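Local coordinates for protein sialidase B (Streptococcus pneumoniae serotype 4, PDB 4XJW) that cleaves terminal sialic acid residues from oligosaccharides, glycoproteins and glycolipids, as a sialidase of glycosyl hydrolase family 33, at residues K175-S178 with D179-S183; V386-S390 with G391-E395; L458-S462 with S463-I467; T470-S473 with G474-T477; W636-N639 with E640-L643. The protein carries 1 engineered substitution. All coordinates share one frame; numbering follows the deposited sequence. Where two conformers were deposited one is given.

Contact 1 of 5, residues K175-S178 with D179-S183; sequences KAIS and DQEVS
Glu-181 OE1 is gripped by the serine three residues before it. Ser-178 N donates to Glu-181 OE1 at 3.0 Å, with an N-H...O angle of 164°. The N-H meets the anti side of the carboxylate and lies 17° out of its plane. Ser-178 OG adds a weak bond to the same oxygen. The exchange is mutual, because Glu-181 N donates to Ser-178 OG over 3.0 Å. Ser-178 OG sits between its own backbone N and carbonyl carbon (chi1 68°), which turns it to the N-H of Glu-181. Together the two bonds form a capping box, with Ser-178 as N-cap of the short helix 179-182. The box follows strand 166-173 in the N-terminal, concanavalin-like domain. The first turn is closed by Val-182 N, which donates to Ser-178 O at 2.9 Å and runs nearly along the C=O axis. Lys-175 reaches the other carboxylate oxygen with an extended chain that crosses Glu-181 at about a right angle. Lys-175 NZ and Glu-181 OE2 are 3.5 Å apart, a weak salt bridge. It would probably help to keep the glutamate charged. Ile-177 lays its CB against Glu-181 OE1 at 3.4 Å. Its other end, CD1, touches Val-182 CG2 at 3.7 Å, and these two side chains also meet nearly at right angles. Asp-179 turns from the cap, and its OD1 is hydrogen-bonded to Tyr-122 OH.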
loop_
_atom_site.group_PDB
_atom_site.type_symbol
_atom_site.label_atom_id
_atom_site.label_comp_id
_atom_site.label_asym_id
_atom_site.label_seq_id
_atom_site.Cartn_x
_atom_site.Cartn_y
_atom_site.Cartn_z
ATOM N N LYS A 175 -26.746 -22.353 -7.097
ATOM C CA LYS A 175 -26.627 -21.367 -8.146
ATOM C C LYS A 175 -25.293 -20.653 -7.956
ATOM O O LYS A 175 -24.783 -20.574 -6.837
ATOM C CB LYS A 175 -27.777 -20.369 -8.020
ATOM C CG LYS A 175 -27.831 -19.287 -9.090
ATOM C CD LYS A 175 -28.978 -18.320 -8.810
ATOM C CE LYS A 175 -28.876 -17.076 -9.676
ATOM N NZ LYS A 175 -29.869 -16.034 -9.271
ATOM N N ALA A 176 -24.720 -20.167 -9.050
ATOM C CA ALA A 176 -23.600 -19.231 -8.974
ATOM C C ALA A 176 -24.196 -17.841 -8.894
ATOM O O ALA A 176 -24.667 -17.308 -9.905
ATOM C CB ALA A 176 -22.722 -19.359 -10.199
ATOM N N ILE A 177 -24.210 -17.249 -7.702
ATOM C CA ILE A 177 -24.797 -15.917 -7.569
ATOM C C ILE A 177 -23.910 -14.854 -8.220
ATOM O O ILE A 177 -22.678 -14.966 -8.227
ATOM C CB ILE A 177 -25.130 -15.531 -6.105
ATOM C CG1 ILE A 177 -23.865 -15.284 -5.284
ATOM C CG2 ILE A 177 -26.048 -16.578 -5.455
ATOM C CD1 ILE A 177 -24.156 -14.665 -3.925
ATOM N N SER A 178 -24.549 -13.832 -8.776
ATOM C CA SER A 178 -23.849 -12.783 -9.509
ATOM C C SER A 178 -23.038 -11.895 -8.584
ATOM O O SER A 178 -23.282 -11.845 -7.376
ATOM C CB SER A 178 -24.847 -11.907 -10.260
ATOM O OG SER A 178 -25.638 -11.164 -9.348
ATOM N N ASP A 179 -22.074 -11.187 -9.167
ATOM C CA ASP A 179 -21.283 -10.205 -8.432
ATOM C C ASP A 179 -22.202 -9.189 -7.748
ATOM O O ASP A 179 -21.979 -8.820 -6.594
ATOM C CB ASP A 179 -20.307 -9.503 -9.379
ATOM C CG ASP A 179 -19.219 -8.742 -8.641
ATOM O OD1 ASP A 179 -18.298 -9.396 -8.102
ATOM O OD2 ASP A 179 -19.282 -7.496 -8.608
ATOM N N GLN A 180 -23.243 -8.762 -8.460
ATOM C CA GLN A 180 -24.250 -7.860 -7.903
ATOM C C GLN A 180 -24.895 -8.460 -6.657
ATOM O O GLN A 180 -25.000 -7.799 -5.617
ATOM C CB GLN A 180 -25.327 -7.556 -8.950
ATOM C CG GLN A 180 -26.454 -6.659 -8.450
ATOM C CD GLN A 180 -27.281 -6.067 -9.582
ATOM O OE1 GLN A 180 -27.012 -6.312 -10.760
ATOM N NE2 GLN A 180 -28.291 -5.277 -9.228
ATOM N N GLU A 181 -25.317 -9.717 -6.758
ATOM C CA GLU A 181 -25.913 -10.398 -5.612
ATOM C C GLU A 181 -24.933 -10.466 -4.442
ATOM O O GLU A 181 -25.302 -10.161 -3.305
ATOM C CB GLU A 181 -26.413 -11.797 -5.993
ATOM C CG GLU A 181 -27.771 -11.813 -6.702
ATOM C CD GLU A 181 -28.158 -13.201 -7.192
ATOM O OE1 GLU A 181 -27.404 -13.778 -8.001
ATOM O OE2 GLU A 181 -29.212 -13.709 -6.765
ATOM N N VAL A 182 -23.687 -10.844 -4.730
ATOM C CA VAL A 182 -22.646 -10.913 -3.705
ATOM C C VAL A 182 -22.535 -9.599 -2.932
ATOM O O VAL A 182 -22.401 -9.600 -1.711
ATOM C CB VAL A 182 -21.267 -11.266 -4.320
ATOM C CG1 VAL A 182 -20.177 -11.232 -3.258
ATOM C CG2 VAL A 182 -21.313 -12.630 -4.998
ATOM N N SER A 183 -22.621 -8.477 -3.639
ATOM C CA SER A 183 -22.452 -7.176 -2.989
ATOM C C SER A 183 -23.590 -6.820 -2.030
ATOM O O SER A 183 -23.468 -5.868 -1.259
ATOM C CB SER A 183 -22.251 -6.060 -4.020
ATOM O OG SER A 183 -23.454 -5.774 -4.708
#

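Contact 2 of 5, residues V386-S390 with G391-E395; sequences VDFDS and GSLRE
Phe-388 and Leu-393 make the close-packed side of this hairpin end. Leu-393 CB lies 3.6 Å from Phe-388 CE1, and Leu-393 CD1 is over one face of the ring. The same methyl reaches back to Val-386 CB at 3.8 Å, so one leucine joins two residues of the opposing arm. Trp-270 meets the Phe-388 ring edge-to-face from outside the hairpin. Asp-387 and Arg-394 project from the other face of the sheet. Arg-394 grips the carboxylate side-on. Its NH2 donates to Asp-387 OD1 at 2.9 Å and its NE to Asp-387 OD2 at 3.2 Å. The bend of the arginine at chi3 (43°) brings NE and NH2 round to the acid. The two planes are still 50° apart, so the pair is twisted rather than coplanar. Ser-390 CB covers one face of the guanidinium, offset toward its rim. Asp-387 OD1 has a second donor, Asp-389 N, on its anti lone pair at 2.8 Å, which makes an Asx turn. The motif is an antiparallel beta hairpin of strands 377-387 and 394-398. Asp-387 and Arg-394 are a hydrogen-bonded pair in it, and Val-386 and Glu-395 a non-hydrogen-bonded one. A type I turn from Phe-388 to Gly-391 connects the arms. The turn end is looser and exposed. Here a water accepts from Ser-390 N and lies 2.8 Å from Ser-392 O and close to Asp-387 OD1. A second water is held weakly by Ser-390 O and Ser-392 OG.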
loop_
_atom_site.group_PDB
_atom_site.type_symbol
_atom_site.label_atom_id
_atom_site.label_comp_id
_atom_site.label_asym_id
_atom_site.label_seq_id
_atom_site.Cartn_x
_atom_site.Cartn_y
_atom_site.Cartn_z
ATOM N N VAL A 386 0.308 -1.862 -21.592
ATOM C CA VAL A 386 0.959 -3.129 -21.270
ATOM C C VAL A 386 -0.001 -4.312 -21.358
ATOM O O VAL A 386 -1.198 -4.165 -21.148
ATOM C CB VAL A 386 1.639 -3.096 -19.884
ATOM C CG1 VAL A 386 2.582 -1.928 -19.790
ATOM C CG2 VAL A 386 0.605 -3.051 -18.770
ATOM N N ASP A 387 0.527 -5.492 -21.665
ATOM C CA ASP A 387 -0.295 -6.701 -21.670
ATOM C C ASP A 387 0.569 -7.944 -21.484
ATOM O O ASP A 387 1.793 -7.903 -21.651
ATOM C CB ASP A 387 -1.091 -6.823 -22.973
ATOM C CG ASP A 387 -0.221 -7.223 -24.150
ATOM O OD1 ASP A 387 -0.019 -8.441 -24.356
ATOM O OD2 ASP A 387 0.265 -6.320 -24.863
ATOM N N PHE A 388 -0.086 -9.048 -21.140
ATOM C CA PHE A 388 0.574 -10.337 -20.984
ATOM C C PHE A 388 -0.012 -11.335 -21.978
ATOM O O PHE A 388 0.085 -12.542 -21.774
ATOM C CB PHE A 388 0.375 -10.874 -19.564
ATOM C CG PHE A 388 1.201 -10.170 -18.520
ATOM C CD1 PHE A 388 2.482 -10.603 -18.224
ATOM C CD2 PHE A 388 0.691 -9.075 -17.835
ATOM C CE1 PHE A 388 3.248 -9.963 -17.256
ATOM C CE2 PHE A 388 1.445 -8.433 -16.872
ATOM C CZ PHE A 388 2.728 -8.869 -16.586
ATOM N N ASP A 389 -0.624 -10.827 -23.046
ATOM C CA ASP A 389 -1.288 -11.692 -24.030
ATOM C C ASP A 389 -0.355 -12.709 -24.699
ATOM O O ASP A 389 -0.804 -13.770 -25.142
ATOM C CB ASP A 389 -1.993 -10.854 -25.096
ATOM C CG ASP A 389 -3.120 -10.012 -24.529
ATOM O OD1 ASP A 389 -3.427 -10.164 -23.327
ATOM O OD2 ASP A 389 -3.702 -9.208 -25.290
ATOM N N SER A 390 0.934 -12.394 -24.772
ATOM C CA SER A 390 1.902 -13.297 -25.397
ATOM C C SER A 390 2.515 -14.267 -24.391
ATOM O O SER A 390 3.303 -15.134 -24.764
ATOM C CB SER A 390 3.013 -12.506 -26.091
ATOM O OG SER A 390 3.899 -11.922 -25.149
ATOM N N GLY A 391 2.154 -14.120 -23.119
ATOM C CA GLY A 391 2.689 -14.976 -22.074
ATOM C C GLY A 391 3.818 -14.322 -21.292
ATOM O O GLY A 391 4.310 -14.875 -20.304
ATOM N N SER A 392 4.248 -13.153 -21.755
ATOM C CA SER A 392 5.226 -12.346 -21.033
ATOM C C SER A 392 4.784 -10.890 -21.106
ATOM O O SER A 392 3.909 -10.546 -21.904
ATOM C CB SER A 392 6.630 -12.528 -21.621
ATOM O OG SER A 392 6.711 -12.039 -22.948
ATOM N N LEU A 393 5.360 -10.039 -20.263
ATOM C CA LEU A 393 5.008 -8.625 -20.291
ATOM C C LEU A 393 5.491 -7.965 -21.579
ATOM O O LEU A 393 6.658 -8.095 -21.965
ATOM C CB LEU A 393 5.595 -7.899 -19.079
ATOM C CG LEU A 393 5.469 -6.371 -19.095
ATOM C CD1 LEU A 393 4.014 -5.968 -19.012
ATOM C CD2 LEU A 393 6.280 -5.743 -17.968
ATOM N N ARG A 394 4.576 -7.269 -22.243
ATOM C CA ARG A 394 4.903 -6.498 -23.430
ATOM C C ARG A 394 4.446 -5.071 -23.210
ATOM O O ARG A 394 3.343 -4.844 -22.716
ATOM C CB ARG A 394 4.214 -7.098 -24.655
ATOM C CG ARG A 394 4.390 -6.292 -25.933
ATOM C CD ARG A 394 3.782 -7.030 -27.120
ATOM N NE ARG A 394 2.490 -7.619 -26.775
ATOM C CZ ARG A 394 1.848 -8.514 -27.520
ATOM N NH1 ARG A 394 2.371 -8.923 -28.667
ATOM N NH2 ARG A 394 0.681 -8.998 -27.119
ATOM N N GLU A 395 5.309 -4.121 -23.551
ATOM C CA GLU A 395 4.998 -2.708 -23.436
ATOM C C GLU A 395 5.020 -2.140 -24.841
ATOM O O GLU A 395 6.059 -2.161 -25.509
ATOM C CB GLU A 395 6.039 -2.027 -22.548
ATOM C CG GLU A 395 6.170 -2.723 -21.193
ATOM C CD GLU A 395 7.178 -2.082 -20.258
ATOM O OE1 GLU A 395 7.415 -0.860 -20.362
ATOM O OE2 GLU A 395 7.734 -2.818 -19.404
HETATM O O HOH W 1 2.362 -9.853 -24.074
HETATM O O HOH W 2 6.619 -15.100 -23.947
#

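Contact 3 of 5, residues L458-S462 with S463-I467; sequences LALKS and SNRLI
The beta hairpin of strands 451-459 and 466-472 closes here, in the BNR repeat-like, beta-propeller region. Leu-458 and Ile-467 form a hydrogen-bonded antiparallel pair. Leu-458 N donates to Ile-467 O at 2.8 Å, and Ile-467 N returns a bond to Leu-458 O at 2.9 Å. Ala-459 and Leu-466 follow as a non-hydrogen-bonded pair. On their face Ala-459 CB meets Leu-466 CD2 at 4.1 Å, a light apolar contact. Leu-458 and Ile-467 project from the other face, where Met-506 and Ile-514, from strands 504-510 and 513-518 of another sheet, touch both. Beyond the strands, Leu-460 N bonds to Arg-465 O with a nearly straight N-H...O angle of 170°. In one of the two conformers of Leu-460, the two side chains lie side by side and point the same way. Leu-460 CD1 then rests alongside the arginine stem. CG of Arg-465 stands opposite its own backbone N (chi1 173°), which sets the stem beside the leucine before the chain bends at chi3. The arginine head then leaves the hairpin for salt bridges to Asp-482 and Glu-535. Lys-461 points off the loop and touches the bound inhibitor OPX. Across the loop, Ser-463 OG packs on Leu-460 CB and accepts from Arg-465 N at 3.2 Å, an ST turn.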
loop_
_atom_site.group_PDB
_atom_site.type_symbol
_atom_site.label_atom_id
_atom_site.label_comp_id
_atom_site.label_asym_id
_atom_site.label_seq_id
_atom_site.Cartn_x
_atom_site.Cartn_y
_atom_site.Cartn_z
ATOM N N LEU A 458 5.914 18.007 8.869
ATOM C CA LEU A 458 5.639 18.581 10.186
ATOM C C LEU A 458 5.498 20.087 10.122
ATOM O O LEU A 458 6.387 20.789 9.643
ATOM C CB LEU A 458 6.769 18.226 11.155
ATOM C CG LEU A 458 6.615 18.801 12.567
ATOM C CD1 LEU A 458 5.515 18.109 13.336
ATOM C CD2 LEU A 458 7.929 18.651 13.309
ATOM N N ALA A 459 4.342 20.567 10.568
ATOM C CA ALA A 459 4.098 21.990 10.729
ATOM C C ALA A 459 4.285 22.319 12.190
ATOM O O ALA A 459 3.652 21.737 13.064
ATOM C CB ALA A 459 2.686 22.331 10.294
ATOM N N LEU A 460 5.170 23.256 12.486
ATOM C CA LEU A 460 5.446 23.580 13.883
ATOM C C LEU A 460 4.333 24.398 14.512
ATOM O O LEU A 460 3.697 25.208 13.844
ATOM C CB LEU A 460 6.778 24.302 14.015
ATOM C CG LEU A 460 7.952 23.364 13.752
ATOM C CD1 LEU A 460 9.252 24.061 14.002
ATOM C CD2 LEU A 460 7.826 22.110 14.610
ATOM N N LYS A 461 4.105 24.173 15.804
ATOM C CA LYS A 461 2.999 24.796 16.526
ATOM C C LYS A 461 3.108 26.317 16.660
ATOM O O LYS A 461 2.108 27.022 16.521
ATOM C CB LYS A 461 2.858 24.165 17.917
ATOM C CG LYS A 461 2.337 22.732 17.916
ATOM C CD LYS A 461 0.812 22.692 18.005
ATOM C CE LYS A 461 0.262 21.271 17.858
ATOM N NZ LYS A 461 0.716 20.360 18.945
ATOM N N SER A 462 4.309 26.826 16.930
ATOM C CA SER A 462 4.482 28.254 17.235
ATOM C C SER A 462 5.170 29.069 16.148
ATOM O O SER A 462 5.586 30.202 16.388
ATOM C CB SER A 462 5.261 28.437 18.531
ATOM O OG SER A 462 4.507 28.041 19.653
ATOM N N SER A 463 5.317 28.494 14.962
ATOM C CA SER A 463 5.868 29.240 13.835
ATOM C C SER A 463 5.258 28.708 12.550
ATOM O O SER A 463 4.473 27.758 12.579
ATOM C CB SER A 463 7.384 29.107 13.779
ATOM O OG SER A 463 7.747 27.814 13.339
ATOM N N ASN A 464 5.615 29.321 11.424
ATOM C CA ASN A 464 5.126 28.889 10.120
ATOM C C ASN A 464 6.054 27.882 9.447
ATOM O O ASN A 464 5.912 27.588 8.258
ATOM C CB ASN A 464 4.893 30.097 9.206
ATOM C CG ASN A 464 3.700 30.927 9.639
ATOM O OD1 ASN A 464 3.777 32.163 9.724
ATOM N ND2 ASN A 464 2.589 30.259 9.925
ATOM N N ARG A 465 7.000 27.351 10.212
ATOM C CA ARG A 465 7.998 26.446 9.662
ATOM C C ARG A 465 7.396 25.114 9.227
ATOM O O ARG A 465 6.618 24.501 9.961
ATOM C CB ARG A 465 9.126 26.207 10.672
ATOM C CG ARG A 465 10.126 25.143 10.231
ATOM C CD ARG A 465 11.433 25.267 10.966
ATOM N NE ARG A 465 12.203 26.408 10.474
ATOM C CZ ARG A 465 13.484 26.618 10.760
ATOM N NH1 ARG A 465 14.134 25.769 11.535
ATOM N NH2 ARG A 465 14.113 27.674 10.263
ATOM N N LEU A 466 7.770 24.679 8.027
ATOM C CA LEU A 466 7.443 23.347 7.525
ATOM C C LEU A 466 8.693 22.492 7.400
ATOM O O LEU A 466 9.737 22.962 6.939
ATOM C CB LEU A 466 6.805 23.451 6.151
ATOM C CG LEU A 466 5.644 24.429 6.088
ATOM C CD1 LEU A 466 5.227 24.586 4.643
ATOM C CD2 LEU A 466 4.479 23.942 6.954
ATOM N N ILE A 467 8.591 21.231 7.807
ATOM C CA ILE A 467 9.717 20.308 7.675
ATOM C C ILE A 467 9.278 18.995 7.046
ATOM O O ILE A 467 8.301 18.375 7.491
ATOM C CB ILE A 467 10.382 19.991 9.024
ATOM C CG1 ILE A 467 10.791 21.272 9.751
ATOM C CG2 ILE A 467 11.616 19.068 8.812
ATOM C CD1 ILE A 467 11.575 21.008 11.033
#

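Contact 4 of 5, residues T470-S473 with G474-T477; sequences TYTS and GELT
Strands 470-472 and 475-477 run antiparallel at 145°, their axes 4.4 Å apart at closest, and a type II turn from Thr-472 to Glu-475 joins them. Thr-472 N donates to Glu-475 O at 3.1 Å. The return bond, from Glu-475 N to Thr-472 O, is weak. At the other end Thr-477 N donates to Thr-470 O over 2.8 Å. Gly-474 takes the third turn position with a positive phi of 87°, which suits a residue without a side chain.

Thr-470 and Thr-477 cross so that a hydroxyl meets the opposite main chain. Thr-470 OG1 donates to Thr-477 O at 2.6 Å, in the carbonyl plane and on a lone pair. OG1 lies between the backbone N and carbonyl carbon of Thr-470 (chi1 76°), which brings it to that carbonyl. Thr-472 and Glu-475 lie side by side, with Thr-472 CG2 against Glu-475 CG at 3.6 Å. The carboxylate end then accepts from Thr-477 OG1 at 2.7 Å on the anti lone pair of Glu-475 OE2. Ser-492 OG bonds to the same oxygen. A water links Glu-475 OE1 to Ser-473 O.

On the other face, Tyr-471 CB touches Leu-476 CD2 at 3.9 Å, while the Tyr-471 ring leads away to Tyr-451 and Glu-503, a predicted active-site residue. The hydroxyl of Thr-477, with a second hydroxyl bonded to the same oxygen, would probably favour a charged carboxylate.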
loop_
_atom_site.group_PDB
_atom_site.type_symbol
_atom_site.label_atom_id
_atom_site.label_comp_id
_atom_site.label_asym_id
_atom_site.label_seq_id
_atom_site.Cartn_x
_atom_site.Cartn_y
_atom_site.Cartn_z
ATOM N N THR A 470 13.685 13.468 4.823
ATOM C CA THR A 470 14.143 12.621 3.723
ATOM C C THR A 470 15.364 11.869 4.234
ATOM O O THR A 470 15.909 12.218 5.285
ATOM C CB THR A 470 14.533 13.432 2.473
ATOM O OG1 THR A 470 15.810 14.061 2.689
ATOM C CG2 THR A 470 13.485 14.509 2.150
ATOM N N TYR A 471 15.786 10.836 3.515
ATOM C CA TYR A 471 16.999 10.115 3.887
ATOM C C TYR A 471 17.886 9.897 2.680
ATOM O O TYR A 471 17.442 9.973 1.531
ATOM C CB TYR A 471 16.665 8.776 4.547
ATOM C CG TYR A 471 15.915 7.824 3.650
ATOM C CD1 TYR A 471 16.597 6.905 2.852
ATOM C CD2 TYR A 471 14.530 7.816 3.617
ATOM C CE1 TYR A 471 15.912 6.027 2.030
ATOM C CE2 TYR A 471 13.841 6.948 2.803
ATOM C CZ TYR A 471 14.529 6.056 2.010
ATOM O OH TYR A 471 13.813 5.197 1.200
ATOM N N THR A 472 19.163 9.661 2.951
ATOM C CA THR A 472 20.101 9.264 1.915
ATOM C C THR A 472 21.184 8.460 2.597
ATOM O O THR A 472 21.103 8.202 3.794
ATOM C CB THR A 472 20.691 10.479 1.163
ATOM O OG1 THR A 472 21.468 10.019 0.048
ATOM C CG2 THR A 472 21.565 11.294 2.072
ATOM N N SER A 473 22.193 8.037 1.845
ATOM C CA SER A 473 23.262 7.261 2.452
ATOM C C SER A 473 23.961 8.070 3.543
ATOM O O SER A 473 24.467 9.153 3.287
ATOM C CB SER A 473 24.262 6.815 1.389
ATOM O OG SER A 473 25.401 6.227 1.991
ATOM N N GLY A 474 23.938 7.557 4.768
ATOM C CA GLY A 474 24.668 8.175 5.861
ATOM C C GLY A 474 23.993 9.283 6.653
ATOM O O GLY A 474 24.564 9.758 7.640
ATOM N N GLU A 475 22.793 9.709 6.251
ATOM C CA GLU A 475 22.139 10.789 6.992
ATOM C C GLU A 475 20.636 10.879 6.774
ATOM O O GLU A 475 20.103 10.384 5.779
ATOM C CB GLU A 475 22.772 12.152 6.662
ATOM C CG GLU A 475 22.507 12.670 5.246
ATOM C CD GLU A 475 23.034 14.081 5.006
ATOM O OE1 GLU A 475 24.257 14.300 5.167
ATOM O OE2 GLU A 475 22.230 14.974 4.655
ATOM N N LEU A 476 19.963 11.520 7.723
ATOM C CA LEU A 476 18.639 12.072 7.471
ATOM C C LEU A 476 18.849 13.483 6.948
ATOM O O LEU A 476 19.727 14.212 7.418
ATOM C CB LEU A 476 17.792 12.104 8.739
ATOM C CG LEU A 476 17.439 10.770 9.381
ATOM C CD1 LEU A 476 16.494 10.950 10.549
ATOM C CD2 LEU A 476 16.822 9.843 8.335
ATOM N N THR A 477 18.065 13.870 5.955
ATOM C CA THR A 477 18.183 15.205 5.406
ATOM C C THR A 477 16.830 15.879 5.536
ATOM O O THR A 477 15.910 15.620 4.742
ATOM C CB THR A 477 18.649 15.212 3.939
ATOM O OG1 THR A 477 19.776 14.336 3.778
ATOM C CG2 THR A 477 19.045 16.621 3.519
HETATM O O HOH W 3 25.757 11.608 4.647
#

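Contact 5 of 5, residues W636-N639 with E640-L643; sequences WSRN and ELHL
The guanidinium of Arg-638 lies across the end of Leu-641, flat side to methyl. Leu-641 CD1 sits 3.4 Å above the guanidinium plane, offset toward its rim, and comes within 3.7 Å of Arg-638 NE. The second methyl, CD2, is 3.7 Å from Arg-638 NH1. The two side chains cross at a slant. Bends at chi2 (-36°) and chi3 (-86°) fold the arginine back, since its CB points away from the leucine. The edge of the group is occupied too, because Arg-638 NH2 donates to Asn-278 OD1. Nearer the backbone, Leu-641 CB lies over the centre of the His-642 ring. Leucine carbon thus separates the arginine from the histidine.

Ser-637 and Glu-640 meet more loosely. Ser-637 OG stands 3.9 Å from Glu-640 CG, with no bond between the side chains. The carboxylate extends past the serine, and its OE1 accepts from Asp-634 N. A water bridges Glu-640 OE2 and Asn-639 ND2, accepting from the amide and donating to the acid. A second water spans the turn from Arg-638 O to Leu-641 N.

The backbone beneath is compact. Glu-640 N donates to Ser-637 O at 3.2 Å, from well above the carbonyl plane. Ser-637 OG accepts from Asn-639 N at 3.0 Å. These are a type I turn from Ser-637 to Glu-640 and an ST turn that begins at the same serine. They shape the loop between strands 626-631 and 647-652, near Arg-581 and Arg-207, which probably bind substrate.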
loop_
_atom_site.group_PDB
_atom_site.type_symbol
_atom_site.label_atom_id
_atom_site.label_comp_id
_atom_site.label_asym_id
_atom_site.label_seq_id
_atom_site.Cartn_x
_atom_site.Cartn_y
_atom_site.Cartn_z
ATOM N N TRP A 636 7.117 -7.167 2.361
ATOM C CA TRP A 636 8.466 -7.619 2.056
ATOM C C TRP A 636 8.423 -8.994 1.404
ATOM O O TRP A 636 9.237 -9.304 0.534
ATOM C CB TRP A 636 9.324 -7.672 3.323
ATOM C CG TRP A 636 10.800 -7.866 3.041
ATOM C CD1 TRP A 636 11.498 -9.039 3.041
ATOM C CD2 TRP A 636 11.739 -6.838 2.737
ATOM N NE1 TRP A 636 12.820 -8.799 2.755
ATOM C CE2 TRP A 636 12.994 -7.454 2.561
ATOM C CE3 TRP A 636 11.645 -5.455 2.597
ATOM C CZ2 TRP A 636 14.146 -6.731 2.247
ATOM C CZ3 TRP A 636 12.790 -4.736 2.285
ATOM C CH2 TRP A 636 14.027 -5.377 2.112
ATOM N N SER A 637 7.479 -9.826 1.831
ATOM C CA SER A 637 7.456 -11.219 1.375
ATOM C C SER A 637 7.289 -11.367 -0.134
ATOM O O SER A 637 6.397 -10.778 -0.728
ATOM C CB SER A 637 6.336 -11.993 2.072
ATOM O OG SER A 637 6.173 -13.266 1.461
ATOM N N ARG A 638 8.134 -12.194 -0.751
ATOM C CA ARG A 638 7.995 -12.469 -2.186
ATOM C C ARG A 638 6.838 -13.424 -2.487
ATOM O O ARG A 638 6.588 -13.751 -3.648
ATOM C CB ARG A 638 9.315 -13.025 -2.763
ATOM C CG ARG A 638 10.472 -12.034 -2.778
ATOM C CD ARG A 638 10.092 -10.579 -3.071
ATOM N NE ARG A 638 10.027 -10.251 -4.501
ATOM C CZ ARG A 638 9.956 -9.008 -4.988
ATOM N NH1 ARG A 638 9.935 -7.967 -4.167
ATOM N NH2 ARG A 638 9.901 -8.799 -6.300
ATOM N N ASN A 639 6.130 -13.867 -1.447
ATOM C CA ASN A 639 4.913 -14.660 -1.622
ATOM C C ASN A 639 3.644 -13.818 -1.608
ATOM O O ASN A 639 2.563 -14.337 -1.877
ATOM C CB ASN A 639 4.797 -15.739 -0.545
ATOM C CG ASN A 639 3.830 -16.853 -0.942
ATOM O OD1 ASN A 639 4.031 -17.524 -1.957
ATOM N ND2 ASN A 639 2.785 -17.062 -0.143
ATOM N N GLU A 640 3.767 -12.538 -1.271
ATOM C CA GLU A 640 2.574 -11.697 -1.109
ATOM C C GLU A 640 2.571 -10.468 -2.016
ATOM O O GLU A 640 1.942 -9.468 -1.697
ATOM C CB GLU A 640 2.374 -11.330 0.374
ATOM C CG GLU A 640 2.302 -12.565 1.280
ATOM C CD GLU A 640 1.688 -12.339 2.645
ATOM O OE1 GLU A 640 1.294 -11.181 2.965
ATOM O OE2 GLU A 640 1.582 -13.337 3.398
ATOM N N LEU A 641 3.292 -10.552 -3.135
ATOM C CA LEU A 641 3.294 -9.505 -4.155
ATOM C C LEU A 641 1.934 -9.435 -4.823
ATOM O O LEU A 641 1.218 -10.437 -4.906
ATOM C CB LEU A 641 4.328 -9.820 -5.235
ATOM C CG LEU A 641 5.758 -9.988 -4.730
ATOM C CD1 LEU A 641 6.618 -10.451 -5.878
ATOM C CD2 LEU A 641 6.273 -8.670 -4.200
ATOM N N HIS A 642 1.561 -8.241 -5.274
ATOM C CA HIS A 642 0.436 -8.076 -6.203
ATOM C C HIS A 642 -0.910 -8.516 -5.626
ATOM O O HIS A 642 -1.658 -9.280 -6.264
ATOM C CB HIS A 642 0.711 -8.805 -7.531
ATOM C CG HIS A 642 2.118 -8.633 -8.028
ATOM N ND1 HIS A 642 2.804 -7.440 -7.916
ATOM C CD2 HIS A 642 2.980 -9.521 -8.574
ATOM C CE1 HIS A 642 4.028 -7.599 -8.398
ATOM N NE2 HIS A 642 4.156 -8.846 -8.820
ATOM N N LEU A 643 -1.214 -8.017 -4.430
ATOM C CA LEU A 643 -2.500 -8.266 -3.787
ATOM C C LEU A 643 -3.335 -7.013 -3.882
ATOM O O LEU A 643 -2.821 -5.916 -3.645
ATOM C CB LEU A 643 -2.327 -8.630 -2.311
ATOM C CG LEU A 643 -1.348 -9.758 -1.974
ATOM C CD1 LEU A 643 -1.198 -9.916 -0.467
ATOM C CD2 LEU A 643 -1.766 -11.068 -2.609
HETATM O O HOH W 4 4.059 -12.945 -4.569
HETATM O O HOH W 5 2.210 -15.827 2.500
#

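The five contacts follow one another along the chain, and each is local. Contacts 3 and 4 are the most closely related. They share strand 466-472, lie in one sheet, and have centres about 21 Å apart. Contact 3 reaches the inhibitor through Lys-461, whose side chain is about 4 Å from OPX. Contact 4 faces the probable active site, with the Tyr-471 side chain about 4 Å from that of Glu-503. Contact 5 is near the same site, about 7 Å between the side chains of Ser-637 and Arg-581. Its nearest atoms are about 8 Å from contact 2. Contact 1 is remote, its centre about 51 Å from those of contacts 3 and 4.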